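Extracellular ligand-binding receptor (Desulfohalobium retbaense DSM 5692, PDB 5ERE) probably senses small extracellular metabolites, binding 4-methyl-2-oxopentanoate (ketoleucine) in a periplasmic-binding-protein-like module joined to tandem PAS-type sensor domains. Local coordinates at residues 260-265 with 282-287. Residues are numbered along the deposited sequence; the frame is centred on the assembly and turned at random.
Sequences YDLCTT and EWYAGN. With CA (calcium ion), chain E.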
loop_
_atom_site.group_PDB
_atom_site.type_symbol
_atom_site.label_atom_id
_atom_site.label_comp_id
_atom_site.label_asym_id
_atom_site.label_seq_id
_atom_site.Cartn_x
_atom_site.Cartn_y
_atom_site.Cartn_z
ATOM N N TYR A 260 -17.560 15.782 2.942
ATOM C CA TYR A 260 -17.924 16.126 4.297
ATOM C C TYR A 260 -16.678 16.479 5.133
ATOM O O TYR A 260 -16.694 17.463 5.886
ATOM C CB TYR A 260 -18.709 14.972 4.980
ATOM C CG TYR A 260 -19.043 15.249 6.418
ATOM C CD1 TYR A 260 -20.190 15.958 6.752
ATOM C CD2 TYR A 260 -18.209 14.812 7.453
ATOM C CE1 TYR A 260 -20.509 16.240 8.100
ATOM C CE2 TYR A 260 -18.519 15.089 8.797
ATOM C CZ TYR A 260 -19.667 15.794 9.105
ATOM O OH TYR A 260 -19.991 16.051 10.424
ATOM N N ASP A 261 -15.607 15.688 5.043
ATOM C CA ASP A 261 -14.394 16.027 5.805
ATOM C C ASP A 261 -13.714 17.304 5.313
ATOM O O ASP A 261 -13.116 18.054 6.117
ATOM C CB ASP A 261 -13.369 14.901 5.797
ATOM C CG ASP A 261 -13.715 13.776 6.748
ATOM O OD1 ASP A 261 -14.776 13.850 7.409
ATOM O OD2 ASP A 261 -12.917 12.810 6.826
ATOM N N LEU A 262 -13.800 17.577 4.028
ATOM C CA LEU A 262 -13.318 18.851 3.532
ATOM C C LEU A 262 -14.059 20.011 4.178
ATOM O O LEU A 262 -13.431 20.979 4.596
ATOM C CB LEU A 262 -13.480 18.959 2.031
ATOM C CG LEU A 262 -13.330 20.409 1.541
ATOM C CD1 LEU A 262 -11.934 20.873 1.843
ATOM C CD2 LEU A 262 -13.574 20.451 0.089
ATOM N N CYS A 263 -15.394 19.953 4.219
ATOM C CA CYS A 263 -16.148 21.076 4.822
ATOM C C CYS A 263 -15.863 21.227 6.275
ATOM O O CYS A 263 -15.751 22.353 6.762
ATOM C CB CYS A 263 -17.656 20.957 4.623
ATOM S SG CYS A 263 -18.081 20.942 2.913
ATOM N N THR A 264 -15.760 20.113 6.985
ATOM C CA THR A 264 -15.526 20.156 8.435
ATOM C C THR A 264 -14.218 20.875 8.751
ATOM O O THR A 264 -14.151 21.767 9.599
ATOM C CB THR A 264 -15.497 18.710 9.009
ATOM O OG1 THR A 264 -16.830 18.186 8.966
ATOM C CG2 THR A 264 -14.965 18.666 10.422
ATOM N N THR A 265 -13.167 20.483 8.042
ATOM C CA THR A 265 -11.848 20.970 8.371
ATOM C C THR A 265 -11.639 22.382 7.821
ATOM O O THR A 265 -11.014 23.193 8.484
ATOM C CB THR A 265 -10.776 20.003 7.866
ATOM O OG1 THR A 265 -10.875 19.855 6.441
ATOM C CG2 THR A 265 -10.970 18.657 8.571
ATOM N N GLU A 282 -0.945 25.543 4.973
ATOM C CA GLU A 282 -0.263 25.086 6.181
ATOM C C GLU A 282 -1.231 24.457 7.208
ATOM O O GLU A 282 -0.860 23.583 8.014
ATOM C CB GLU A 282 0.514 26.254 6.841
ATOM C CG GLU A 282 1.235 25.832 8.123
ATOM C CD GLU A 282 2.286 24.752 7.889
ATOM O OE1 GLU A 282 3.199 25.028 7.074
ATOM O OE2 GLU A 282 2.188 23.628 8.470
ATOM N N TRP A 283 -2.463 24.921 7.198
ATOM C CA TRP A 283 -3.489 24.307 8.021
ATOM C C TRP A 283 -3.542 22.805 7.813
ATOM O O TRP A 283 -3.748 22.024 8.756
ATOM C CB TRP A 283 -4.844 24.907 7.679
ATOM C CG TRP A 283 -5.916 24.368 8.502
ATOM C CD1 TRP A 283 -6.708 23.292 8.223
ATOM C CD2 TRP A 283 -6.313 24.853 9.788
ATOM N NE1 TRP A 283 -7.590 23.083 9.255
ATOM C CE2 TRP A 283 -7.366 24.020 10.231
ATOM C CE3 TRP A 283 -5.887 25.905 10.605
ATOM C CZ2 TRP A 283 -7.999 24.221 11.433
ATOM C CZ3 TRP A 283 -6.524 26.105 11.812
ATOM C CH2 TRP A 283 -7.564 25.258 12.215
ATOM N N TYR A 284 -3.407 22.407 6.554
ATOM C CA TYR A 284 -3.500 20.990 6.209
ATOM C C TYR A 284 -2.138 20.298 6.203
ATOM O O TYR A 284 -2.009 19.200 6.741
ATOM C CB TYR A 284 -4.199 20.853 4.848
ATOM C CG TYR A 284 -5.687 21.114 4.920
ATOM C CD1 TYR A 284 -6.572 20.121 5.314
ATOM C CD2 TYR A 284 -6.206 22.339 4.532
ATOM C CE1 TYR A 284 -7.937 20.368 5.393
ATOM C CE2 TYR A 284 -7.540 22.595 4.583
ATOM C CZ TYR A 284 -8.413 21.609 5.011
ATOM O OH TYR A 284 -9.742 21.898 5.015
ATOM N N ALA A 285 -1.122 20.954 5.627
ATOM C CA ALA A 285 0.157 20.315 5.357
ATOM C C ALA A 285 0.806 19.839 6.655
ATOM O O ALA A 285 1.006 20.630 7.575
ATOM C CB ALA A 285 1.111 21.307 4.592
ATOM N N GLY A 286 1.156 18.555 6.711
ATOM C CA GLY A 286 1.762 17.943 7.883
ATOM C C GLY A 286 0.793 17.516 8.969
ATOM O O GLY A 286 1.198 16.965 9.996
ATOM N N ASN A 287 -0.492 17.770 8.765
ATOM C CA ASN A 287 -1.443 17.572 9.845
ATOM C C ASN A 287 -2.179 16.276 9.701
ATOM O O ASN A 287 -2.287 15.710 8.610
ATOM C CB ASN A 287 -2.468 18.726 9.940
ATOM C CG ASN A 287 -1.885 19.958 10.556
ATOM O OD1 ASN A 287 -0.993 20.570 9.975
ATOM N ND2 ASN A 287 -2.393 20.343 11.743
HETATM CA CA CA E . 0.455 22.249 9.261
#
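Thr265 OG1 is gripped from two sides: it accepts a 2.7 Å hydrogen bond from Tyr284 OH and donates its own proton to Asp261 O, 2.9 Å away, one turn earlier in its helix. This pair of bonds joins two successive helices, 254-271 and 277-284, of the periplasmic-binding-protein fold, in the lobe whose sheet includes strand 88-92. With chi1 at 60°, OG1 sits between the backbone N and the carbonyl carbon of Thr265, from where it reaches Asp261 O, which also accepts the routine helical bond from Thr265 N. The phenol of Tyr284 arrives end-on, with Thr265 OG1 at the ring edge, in its plane, 3.2 Å from Tyr284 CE1. Beyond it, Leu262 CD1 lies 4.0 Å from Tyr284 OH, and the same leucine side chain also touches Val90 and Ile92 of strand 88-92. Trp283 covers one face of the tyrosine ring, its CD1 3.7 Å above the ring centre, and Phe298 meets the same ring edge-to-face. The indole NE1 of Trp283 comes obliquely to within 3.5 Å of Thr265 O, close, but not a hydrogen bond. A phenylalanine in place of Tyr284 would probably leave Thr265 OG1 without its donor from the second helix. From Tyr284 to Asn287 the chain makes a type II turn, closed by Asn287 N bonding to Tyr284 O, with Gly286 at positive phi (82°). Around this turn a calcium ion is held by Glu282 O, Glu282 OE2, Ala285 O and Asn287 OD1. Glu282 is bent at chi2 (62°), which brings its carboxylate back so that OE2 and its own backbone O chelate the metal together, Glu282 OE2 lying 2.4 Å from the calcium ion.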